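Local coordinates for protein putative Acetyltransferase (PDB 3DDD) that binds coenzyme A and, as a member of the GNAT acetyltransferase family, probably transfers acyl groups, at residues 81-89 / 176-186; 213-224 / 277-285. All coordinates share one frame; numbering follows the deposited sequence. Where two conformers were deposited one is given.

Contact 1: 81-89 / 176-186; sequences FFYNKQAWI and KKAFGDDRIRV
The ring of F179 stands almost perpendicular to that of Y83, planes 84° apart, and turns its CE2 and CZ edge toward the tyrosine face in a T-shaped (edge-to-face) stack with centroids 5.3 Å apart. With its CG anti to the backbone N (chi1 -173°), F179 swings from the last turn of helix 169-179 toward the hairpin of strands 73-82 and 86-94. One face of its ring receives the amide nitrogen NE2 of Q86, 3.4 Å from F179 CZ, the amide plane tilted against the ring; the opposite face lies against the guanidinium of R183, which is also salt-bridged to D175. Q86 keeps its other amide end, OE1, for R123. V186 CG2 meets the edge of Y83 near the ring plane, while the tyrosine hydroxyl hydrogen-bonds K287 O.

D181 is suited to the hairpin turn because one short carboxylate can meet two successive amides. OD1 takes N84 N at 2.9 Å, on the syn side but 25° out of the carboxylate plane, and OD2 takes K85 N through its syn lone pair. The anti lone pair of OD1 accepts D182 N from its own loop, which fixes the rotation of the group. Farther along, the long chain of R185 brings its guanidinium end-on to F82 O, which lies near the guanidinium plane: NH1, 2.8 Å from F82 O, and NH2 both donate to it, and NH2 also bonds V60 O. A water bridges N84 OD1 and D182 O.

An aromatic interior is thus bordered by side chains gripping backbone, an anion on turn amides and a cation on a carbonyl, so the two GNAT family regions meet through directional bonds; D181's negative charge would probably be eased by those amides and by K85 nearby.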
loop_
_atom_site.group_PDB
_atom_site.type_symbol
_atom_site.label_atom_id
_atom_site.label_comp_id
_atom_site.label_asym_id
_atom_site.label_seq_id
_atom_site.Cartn_x
_atom_site.Cartn_y
_atom_site.Cartn_z
ATOM N N PHE A 81 6.464 0.525 6.833
ATOM C CA PHE A 81 5.367 1.123 7.585
ATOM C C PHE A 81 5.011 0.186 8.740
ATOM O O PHE A 81 4.668 -0.966 8.520
ATOM C CB PHE A 81 4.151 1.380 6.669
ATOM C CG PHE A 81 4.476 2.240 5.469
ATOM C CD1 PHE A 81 4.596 3.608 5.598
ATOM C CD2 PHE A 81 4.695 1.670 4.221
ATOM C CE1 PHE A 81 4.927 4.397 4.504
ATOM C CE2 PHE A 81 4.996 2.444 3.129
ATOM C CZ PHE A 81 5.114 3.803 3.258
ATOM N N PHE A 82 5.133 0.691 9.964
ATOM C CA PHE A 82 4.865 -0.092 11.178
ATOM C C PHE A 82 3.464 0.018 11.730
ATOM O O PHE A 82 2.921 1.107 11.890
ATOM C CB PHE A 82 5.822 0.311 12.300
ATOM C CG PHE A 82 7.208 -0.135 12.063
ATOM C CD1 PHE A 82 7.561 -1.441 12.294
ATOM C CD2 PHE A 82 8.142 0.745 11.539
ATOM C CE1 PHE A 82 8.843 -1.870 12.021
ATOM C CE2 PHE A 82 9.404 0.343 11.273
ATOM C CZ PHE A 82 9.771 -0.965 11.516
ATOM N N TYR A 83 2.895 -1.132 12.027
ATOM C CA TYR A 83 1.697 -1.231 12.852
ATOM C C TYR A 83 2.106 -1.954 14.165
ATOM O O TYR A 83 3.303 -1.995 14.521
ATOM C CB TYR A 83 0.599 -1.948 12.062
ATOM C CG TYR A 83 0.466 -1.402 10.678
ATOM C CD1 TYR A 83 0.063 -0.091 10.476
ATOM C CD2 TYR A 83 0.801 -2.172 9.560
ATOM C CE1 TYR A 83 -0.034 0.433 9.215
ATOM C CE2 TYR A 83 0.691 -1.659 8.276
ATOM C CZ TYR A 83 0.281 -0.352 8.107
ATOM O OH TYR A 83 0.191 0.175 6.850
ATOM N N ASN A 84 1.153 -2.532 14.878
ATOM C CA ASN A 84 1.444 -3.035 16.230
ATOM C C ASN A 84 2.155 -4.367 16.195
ATOM O O ASN A 84 3.028 -4.623 17.005
ATOM C CB ASN A 84 0.161 -3.165 17.069
ATOM C CG ASN A 84 -0.577 -1.840 17.242
ATOM O OD1 ASN A 84 -0.025 -0.778 16.996
ATOM N ND2 ASN A 84 -1.831 -1.906 17.671
ATOM N N LYS A 85 1.778 -5.204 15.243
ATOM C CA LYS A 85 2.219 -6.591 15.198
ATOM C C LYS A 85 3.015 -6.898 13.953
ATOM O O LYS A 85 3.682 -7.921 13.876
ATOM C CB LYS A 85 0.998 -7.491 15.174
ATOM C CG LYS A 85 0.098 -7.418 16.426
ATOM C CD LYS A 85 -0.973 -8.526 16.381
ATOM C CE LYS A 85 -2.140 -8.220 17.327
ATOM N NZ LYS A 85 -2.957 -7.086 16.778
ATOM N N GLN A 86 2.876 -6.039 12.945
ATOM C CA GLN A 86 3.491 -6.256 11.644
ATOM C C GLN A 86 3.977 -4.933 11.059
ATOM O O GLN A 86 3.581 -3.839 11.504
ATOM C CB GLN A 86 2.480 -6.916 10.701
ATOM C CG GLN A 86 1.252 -6.039 10.397
ATOM C CD GLN A 86 0.208 -6.733 9.564
ATOM O OE1 GLN A 86 0.476 -7.747 8.935
ATOM N NE2 GLN A 86 -0.994 -6.168 9.533
ATOM N N ALA A 87 4.857 -5.043 10.076
ATOM C CA ALA A 87 5.232 -3.901 9.219
ATOM C C ALA A 87 4.991 -4.309 7.788
ATOM O O ALA A 87 5.050 -5.497 7.460
ATOM C CB ALA A 87 6.683 -3.502 9.413
ATOM N N TRP A 88 4.697 -3.314 6.954
ATOM C CA TRP A 88 4.597 -3.488 5.507
ATOM C C TRP A 88 5.794 -2.847 4.830
ATOM O O TRP A 88 6.171 -1.729 5.151
ATOM C CB TRP A 88 3.307 -2.836 4.952
ATOM C CG TRP A 88 2.624 -3.694 3.981
ATOM C CD1 TRP A 88 2.751 -3.666 2.616
ATOM C CD2 TRP A 88 1.765 -4.782 4.278
ATOM N NE1 TRP A 88 1.991 -4.644 2.060
ATOM C CE2 TRP A 88 1.362 -5.338 3.053
ATOM C CE3 TRP A 88 1.231 -5.298 5.457
ATOM C CZ2 TRP A 88 0.534 -6.426 2.980
ATOM C CZ3 TRP A 88 0.375 -6.362 5.374
ATOM C CH2 TRP A 88 0.018 -6.897 4.150
ATOM N N ILE A 89 6.403 -3.550 3.889
ATOM C CA ILE A 89 7.396 -2.906 3.037
ATOM C C ILE A 89 6.742 -2.600 1.684
ATOM O O ILE A 89 6.081 -3.467 1.052
ATOM C CB ILE A 89 8.700 -3.715 2.926
ATOM C CG1 ILE A 89 9.475 -3.601 4.242
ATOM C CG2 ILE A 89 9.594 -3.194 1.797
ATOM C CD1 ILE A 89 10.487 -4.720 4.485
ATOM N N LYS A 176 -9.832 -3.424 12.322
ATOM C CA LYS A 176 -8.905 -4.209 13.123
ATOM C C LYS A 176 -9.158 -5.715 12.898
ATOM O O LYS A 176 -8.231 -6.528 12.811
ATOM C CB LYS A 176 -9.045 -3.773 14.601
ATOM C CG LYS A 176 -8.455 -4.688 15.664
ATOM C CD LYS A 176 -6.944 -4.532 15.784
ATOM C CE LYS A 176 -6.304 -5.574 16.725
ATOM N NZ LYS A 176 -4.853 -5.239 16.917
ATOM N N LYS A 177 -10.423 -6.081 12.803
ATOM C CA LYS A 177 -10.834 -7.448 12.536
ATOM C C LYS A 177 -10.439 -7.900 11.098
ATOM O O LYS A 177 -9.897 -8.984 10.903
ATOM C CB LYS A 177 -12.346 -7.502 12.780
ATOM C CG LYS A 177 -13.012 -8.839 12.736
ATOM C CD LYS A 177 -14.516 -8.692 13.113
ATOM N N ALA A 178 -10.683 -7.049 10.101
ATOM C CA ALA A 178 -10.360 -7.346 8.714
ATOM C C ALA A 178 -8.849 -7.400 8.496
ATOM O O ALA A 178 -8.335 -8.363 7.971
ATOM C CB ALA A 178 -10.974 -6.308 7.810
ATOM N N PHE A 179 -8.151 -6.365 8.941
ATOM C CA PHE A 179 -6.718 -6.208 8.695
ATOM C C PHE A 179 -5.838 -6.944 9.680
ATOM O O PHE A 179 -4.703 -7.248 9.371
ATOM C CB PHE A 179 -6.373 -4.715 8.750
ATOM C CG PHE A 179 -4.969 -4.393 8.349
ATOM C CD1 PHE A 179 -4.464 -4.820 7.127
ATOM C CD2 PHE A 179 -4.183 -3.607 9.151
ATOM C CE1 PHE A 179 -3.159 -4.489 6.727
ATOM C CE2 PHE A 179 -2.881 -3.283 8.771
ATOM C CZ PHE A 179 -2.382 -3.710 7.557
ATOM N N GLY A 180 -6.350 -7.199 10.881
ATOM C CA GLY A 180 -5.611 -7.918 11.925
ATOM C C GLY A 180 -4.703 -7.001 12.748
ATOM O O GLY A 180 -3.879 -7.464 13.541
ATOM N N ASP A 181 -4.822 -5.697 12.529
ATOM C CA ASP A 181 -3.928 -4.744 13.169
ATOM C C ASP A 181 -4.516 -3.364 13.091
ATOM O O ASP A 181 -5.575 -3.174 12.472
ATOM C CB ASP A 181 -2.542 -4.778 12.497
ATOM C CG ASP A 181 -1.401 -4.475 13.455
ATOM O OD1 ASP A 181 -1.513 -3.564 14.283
ATOM O OD2 ASP A 181 -0.371 -5.146 13.362
ATOM N N ASP A 182 -3.813 -2.411 13.723
ATOM C CA ASP A 182 -4.232 -1.022 13.824
ATOM C C ASP A 182 -3.508 -0.171 12.785
ATOM O O ASP A 182 -2.291 0.070 12.906
ATOM C CB ASP A 182 -3.977 -0.494 15.251
ATOM C CG ASP A 182 -4.332 0.996 15.419
ATOM O OD1 ASP A 182 -4.635 1.677 14.416
ATOM O OD2 ASP A 182 -4.276 1.498 16.564
ATOM N N ARG A 183 -4.262 0.275 11.768
ATOM C CA ARG A 183 -3.752 1.197 10.739
ATOM C C ARG A 183 -4.604 2.469 10.636
ATOM O O ARG A 183 -4.652 3.113 9.603
ATOM C CB ARG A 183 -3.718 0.521 9.373
ATOM C CG ARG A 183 -5.062 -0.102 8.987
ATOM C CD ARG A 183 -5.316 -0.095 7.546
ATOM N NE ARG A 183 -6.454 -0.946 7.286
ATOM C CZ ARG A 183 -6.592 -1.762 6.253
ATOM N NH1 ARG A 183 -5.718 -1.773 5.294
ATOM N NH2 ARG A 183 -7.678 -2.527 6.162
ATOM N N ILE A 184 -5.248 2.851 11.724
ATOM C CA ILE A 184 -6.171 3.970 11.716
ATOM C C ILE A 184 -5.448 5.264 11.372
ATOM O O ILE A 184 -6.048 6.173 10.789
ATOM C CB ILE A 184 -6.894 4.078 13.084
ATOM C CG1 ILE A 184 -7.799 2.861 13.289
ATOM C CG2 ILE A 184 -7.677 5.436 13.232
ATOM C CD1 ILE A 184 -8.716 2.503 12.095
ATOM N N ARG A 185 -4.168 5.359 11.731
ATOM C CA ARG A 185 -3.388 6.567 11.438
ATOM C C ARG A 185 -3.184 6.763 9.941
ATOM O O ARG A 185 -3.041 7.860 9.459
ATOM C CB ARG A 185 -2.067 6.576 12.214
ATOM C CG ARG A 185 -0.975 5.697 11.657
ATOM C CD ARG A 185 0.342 6.016 12.392
ATOM N NE ARG A 185 1.490 5.564 11.631
ATOM C CZ ARG A 185 1.883 4.295 11.555
ATOM N NH1 ARG A 185 1.234 3.352 12.211
ATOM N NH2 ARG A 185 2.928 3.959 10.797
ATOM N N VAL A 186 -3.217 5.679 9.193
ATOM C CA VAL A 186 -3.139 5.748 7.747
ATOM C C VAL A 186 -4.457 6.301 7.173
ATOM O O VAL A 186 -4.461 7.259 6.380
ATOM C CB VAL A 186 -2.766 4.348 7.176
ATOM C CG1 VAL A 186 -2.527 4.415 5.687
ATOM C CG2 VAL A 186 -1.495 3.879 7.870
HETATM O O HOH W 1 -0.264 0.582 14.698
#

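Contact 2: 213-224 / 277-285; sequences IGPLVADSPRVA and DIYYGILAY
Y280 lies against the end of strand 212-218 and the start of helix 221-233, and its side chain touches them along its whole length. Y280 CB sits 3.4 Å from L216 O and 3.7 Å from L216 CD2, the two side chains passing at a slant. Because CG is anti to the carbonyl carbon (chi1 -75°), the ring runs beside A218 and against helix 221-233. All six ring carbons lie about equally far from A224 CB, which is centred over one face, 3.7 Å from the centroid and 4° off the ring normal, a CH-pi contact; the small alanine lets the helix come this close. CE1 approaches A218 CB, and A218 O lies at the ring edge, in plane. At the tip, Y280 OH lies 3.5 Å from P221 CG. The hydroxyl also shares a water with A218 O. Side chains of helix 246-252, among them L251, also touch this tyrosine.

The backbone here is a classic beta bulge: Y280 and G281 both face L216, whose carbonyl oxygen accepts Y280 N at 2.7 Å and G281 N at 3.1 Å. L216 N returns a bond to G281 O, and A218 N one to I278 O. Short strand 279-281 thereby pairs antiparallel with strand 212-218, which also pairs with strands 204-209 and 238-242. Glycine suits position 281, since a CB there would press tightly on L216, and likewise G214, where one would collide with the carbonyls of I282 and L283.

V217 and Y279 form the neighbouring non-hydrogen-bonded pair, V217 CG2 meeting Y279 CD1 at 4.0 Å, while V217 CG1 packs on I278 CD1. P215, preceded by a cis peptide bond, lays its CD 3.8 Å from L283 CG, the two apolar side chains side by side and pointing the same way.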
loop_
_atom_site.group_PDB
_atom_site.type_symbol
_atom_site.label_atom_id
_atom_site.label_comp_id
_atom_site.label_asym_id
_atom_site.label_seq_id
_atom_site.Cartn_x
_atom_site.Cartn_y
_atom_site.Cartn_z
ATOM N N ILE A 213 -10.756 3.187 -4.312
ATOM C CA ILE A 213 -11.369 2.786 -3.042
ATOM C C ILE A 213 -10.445 1.764 -2.358
ATOM O O ILE A 213 -10.022 0.741 -2.941
ATOM C CB ILE A 213 -12.822 2.230 -3.194
ATOM C CG1 ILE A 213 -13.399 1.838 -1.816
ATOM C CG2 ILE A 213 -12.872 1.087 -4.221
ATOM C CD1 ILE A 213 -14.858 1.445 -1.796
ATOM N N GLY A 214 -10.107 2.071 -1.119
ATOM C CA GLY A 214 -9.301 1.175 -0.330
ATOM C C GLY A 214 -9.024 1.823 1.017
ATOM O O GLY A 214 -8.582 2.929 1.065
ATOM N N PRO A 215 -9.254 1.115 2.122
ATOM C CA PRO A 215 -9.861 -0.192 2.145
ATOM C C PRO A 215 -11.367 -0.212 1.850
ATOM O O PRO A 215 -12.059 0.845 1.838
ATOM C CB PRO A 215 -9.575 -0.688 3.574
ATOM C CG PRO A 215 -9.275 0.479 4.350
ATOM C CD PRO A 215 -8.833 1.568 3.461
ATOM N N LEU A 216 -11.851 -1.424 1.597
ATOM C CA LEU A 216 -13.269 -1.741 1.604
ATOM C C LEU A 216 -13.454 -2.972 2.476
ATOM O O LEU A 216 -12.925 -4.056 2.165
ATOM C CB LEU A 216 -13.783 -1.979 0.176
ATOM C CG LEU A 216 -15.274 -2.346 0.052
ATOM C CD1 LEU A 216 -16.146 -1.193 0.575
ATOM C CD2 LEU A 216 -15.621 -2.740 -1.375
ATOM N N VAL A 217 -14.152 -2.776 3.600
ATOM C CA VAL A 217 -14.441 -3.805 4.601
ATOM C C VAL A 217 -15.957 -3.852 4.855
ATOM O O VAL A 217 -16.584 -2.801 5.024
ATOM C CB VAL A 217 -13.680 -3.545 5.925
ATOM C CG1 VAL A 217 -13.954 -4.661 6.969
ATOM C CG2 VAL A 217 -12.182 -3.444 5.641
ATOM N N ALA A 218 -16.541 -5.049 4.803
ATOM C CA ALA A 218 -17.998 -5.231 4.999
ATOM C C ALA A 218 -18.329 -6.584 5.595
ATOM O O ALA A 218 -17.764 -7.596 5.184
ATOM C CB ALA A 218 -18.756 -5.076 3.687
ATOM N N ASP A 219 -19.275 -6.598 6.536
ATOM C CA ASP A 219 -19.785 -7.842 7.142
ATOM C C ASP A 219 -20.579 -8.715 6.177
ATOM O O ASP A 219 -20.775 -9.898 6.469
ATOM C CB ASP A 219 -20.708 -7.545 8.347
ATOM C CG ASP A 219 -19.948 -7.359 9.671
ATOM O OD1 ASP A 219 -18.804 -7.867 9.833
ATOM O OD2 ASP A 219 -20.528 -6.705 10.580
ATOM N N SER A 220 -21.086 -8.145 5.079
ATOM C CA SER A 220 -21.746 -8.948 4.032
ATOM C C SER A 220 -21.497 -8.429 2.629
ATOM O O SER A 220 -21.195 -7.260 2.437
ATOM C CB SER A 220 -23.262 -9.039 4.260
ATOM O OG SER A 220 -23.880 -7.779 4.164
ATOM N N PRO A 221 -21.623 -9.306 1.630
ATOM C CA PRO A 221 -21.523 -8.836 0.258
ATOM C C PRO A 221 -22.522 -7.759 -0.104
ATOM O O PRO A 221 -22.186 -6.882 -0.903
ATOM C CB PRO A 221 -21.781 -10.097 -0.563
ATOM C CG PRO A 221 -21.329 -11.222 0.351
ATOM C CD PRO A 221 -21.791 -10.773 1.703
ATOM N N ARG A 222 -23.738 -7.806 0.445
ATOM C CA ARG A 222 -24.719 -6.775 0.093
ATOM C C ARG A 222 -24.326 -5.401 0.617
ATOM O O ARG A 222 -24.506 -4.435 -0.088
ATOM C CB ARG A 222 -26.162 -7.116 0.474
ATOM C CG ARG A 222 -26.411 -7.446 1.908
ATOM C CD ARG A 222 -27.932 -7.364 2.237
ATOM N NE ARG A 222 -28.276 -5.991 2.574
ATOM C CZ ARG A 222 -28.085 -5.429 3.767
ATOM N NH1 ARG A 222 -27.568 -6.116 4.788
ATOM N NH2 ARG A 222 -28.421 -4.160 3.938
ATOM N N VAL A 223 -23.781 -5.319 1.827
ATOM C CA VAL A 223 -23.271 -4.054 2.343
ATOM C C VAL A 223 -22.047 -3.573 1.543
ATOM O O VAL A 223 -21.973 -2.381 1.186
ATOM C CB VAL A 223 -23.010 -4.118 3.857
ATOM C CG1 VAL A 223 -22.146 -2.976 4.308
ATOM C CG2 VAL A 223 -24.374 -4.099 4.618
ATOM N N ALA A 224 -21.118 -4.474 1.220
ATOM C CA ALA A 224 -19.951 -4.104 0.365
ATOM C C ALA A 224 -20.432 -3.530 -0.957
ATOM O O ALA A 224 -19.883 -2.521 -1.434
ATOM C CB ALA A 224 -19.025 -5.277 0.108
ATOM N N ASP A 277 -12.326 -12.643 4.663
ATOM C CA ASP A 277 -13.671 -12.792 4.104
ATOM C C ASP A 277 -14.454 -11.484 4.141
ATOM O O ASP A 277 -15.279 -11.231 3.265
ATOM C CB ASP A 277 -14.468 -13.954 4.772
ATOM C CG ASP A 277 -14.658 -13.786 6.279
ATOM O OD1 ASP A 277 -13.671 -13.962 7.019
ATOM O OD2 ASP A 277 -15.800 -13.529 6.734
ATOM N N ILE A 278 -14.157 -10.623 5.111
ATOM C CA ILE A 278 -14.803 -9.293 5.165
ATOM C C ILE A 278 -13.996 -8.174 4.511
ATOM O O ILE A 278 -14.414 -7.009 4.519
ATOM C CB ILE A 278 -15.238 -8.874 6.608
ATOM C CG1 ILE A 278 -14.054 -8.661 7.565
ATOM C CG2 ILE A 278 -16.258 -9.890 7.163
ATOM C CD1 ILE A 278 -14.469 -7.899 8.836
ATOM N N TYR A 279 -12.832 -8.539 3.971
ATOM C CA TYR A 279 -11.828 -7.601 3.514
ATOM C C TYR A 279 -11.859 -7.653 2.005
ATOM O O TYR A 279 -11.368 -8.630 1.417
ATOM C CB TYR A 279 -10.450 -8.013 4.031
ATOM C CG TYR A 279 -9.322 -6.998 3.856
ATOM C CD1 TYR A 279 -9.569 -5.645 3.624
ATOM C CD2 TYR A 279 -8.017 -7.383 4.022
ATOM C CE1 TYR A 279 -8.515 -4.730 3.535
ATOM C CE2 TYR A 279 -6.961 -6.481 3.932
ATOM C CZ TYR A 279 -7.213 -5.162 3.692
ATOM O OH TYR A 279 -6.157 -4.279 3.592
ATOM N N TYR A 280 -12.464 -6.623 1.396
ATOM C CA TYR A 280 -12.797 -6.619 -0.034
ATOM C C TYR A 280 -11.797 -5.851 -0.867
ATOM O O TYR A 280 -11.586 -6.195 -2.000
ATOM C CB TYR A 280 -14.188 -6.023 -0.284
ATOM C CG TYR A 280 -15.301 -6.944 0.095
ATOM C CD1 TYR A 280 -15.677 -7.096 1.420
ATOM C CD2 TYR A 280 -15.952 -7.697 -0.858
ATOM C CE1 TYR A 280 -16.682 -7.971 1.789
ATOM C CE2 TYR A 280 -16.965 -8.591 -0.493
ATOM C CZ TYR A 280 -17.325 -8.710 0.828
ATOM O OH TYR A 280 -18.332 -9.579 1.201
ATOM N N GLY A 281 -11.203 -4.813 -0.294
ATOM C CA GLY A 281 -10.286 -3.947 -0.999
ATOM C C GLY A 281 -9.189 -3.527 -0.045
ATOM O O GLY A 281 -9.454 -2.940 1.015
ATOM N N ILE A 282 -7.947 -3.833 -0.402
ATOM C CA ILE A 282 -6.838 -3.460 0.449
ATOM C C ILE A 282 -6.655 -1.948 0.359
ATOM O O ILE A 282 -7.102 -1.296 -0.593
ATOM C CB ILE A 282 -5.532 -4.269 0.135
ATOM C CG1 ILE A 282 -4.846 -3.818 -1.147
ATOM C CG2 ILE A 282 -5.792 -5.783 0.075
ATOM C CD1 ILE A 282 -3.430 -4.403 -1.269
ATOM N N LEU A 283 -5.982 -1.385 1.347
ATOM C CA LEU A 283 -5.701 0.046 1.352
ATOM C C LEU A 283 -4.809 0.434 0.169
ATOM O O LEU A 283 -5.182 1.265 -0.626
ATOM C CB LEU A 283 -5.091 0.474 2.704
ATOM C CG LEU A 283 -5.127 2.005 2.959
ATOM C CD1 LEU A 283 -5.202 2.346 4.458
ATOM C CD2 LEU A 283 -3.927 2.672 2.335
ATOM N N ALA A 284 -3.635 -0.186 0.064
ATOM C CA ALA A 284 -2.652 0.115 -1.005
ATOM C C ALA A 284 -1.662 -1.002 -0.997
ATOM O O ALA A 284 -1.434 -1.583 0.039
ATOM C CB ALA A 284 -1.926 1.444 -0.763
ATOM N N TYR A 285 -1.070 -1.336 -2.137
ATOM C CA TYR A 285 0.014 -2.337 -2.151
ATOM C C TYR A 285 1.188 -1.923 -1.199
ATOM O O TYR A 285 1.806 -2.768 -0.551
ATOM C CB TYR A 285 0.548 -2.526 -3.550
ATOM C CG TYR A 285 -0.277 -3.326 -4.539
ATOM C CD1 TYR A 285 -0.872 -4.536 -4.194
ATOM C CD2 TYR A 285 -0.416 -2.886 -5.854
ATOM C CE1 TYR A 285 -1.571 -5.302 -5.131
ATOM C CE2 TYR A 285 -1.135 -3.644 -6.816
ATOM C CZ TYR A 285 -1.712 -4.844 -6.447
ATOM O OH TYR A 285 -2.402 -5.593 -7.381
HETATM O O HOH W 2 -8.630 -1.288 -2.832
HETATM O O HOH W 3 -18.648 -9.838 3.874
#

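Both contacts are largely buried, but they do different work. Contact 1 joins the two GNAT family regions through a hairpin turn and the loop between two helices, its aromatic interior passing outward into exposed polar residues such as N84 and K85; contact 2 lies within the second region and depends on strand pairing and apolar packing. Contact 1 is the nearer to bound coenzyme A, W88 lying about 9 Å from it, side chain to ligand. The two adjoin directly: R183 NH1 probably hydrogen-bonds Y279 OH at 3.1 Å, a hydroxyl that also bonds the C-terminal G288. Helix 169-179 presents F179 to the hairpin and I174, D175 and A178 to V217.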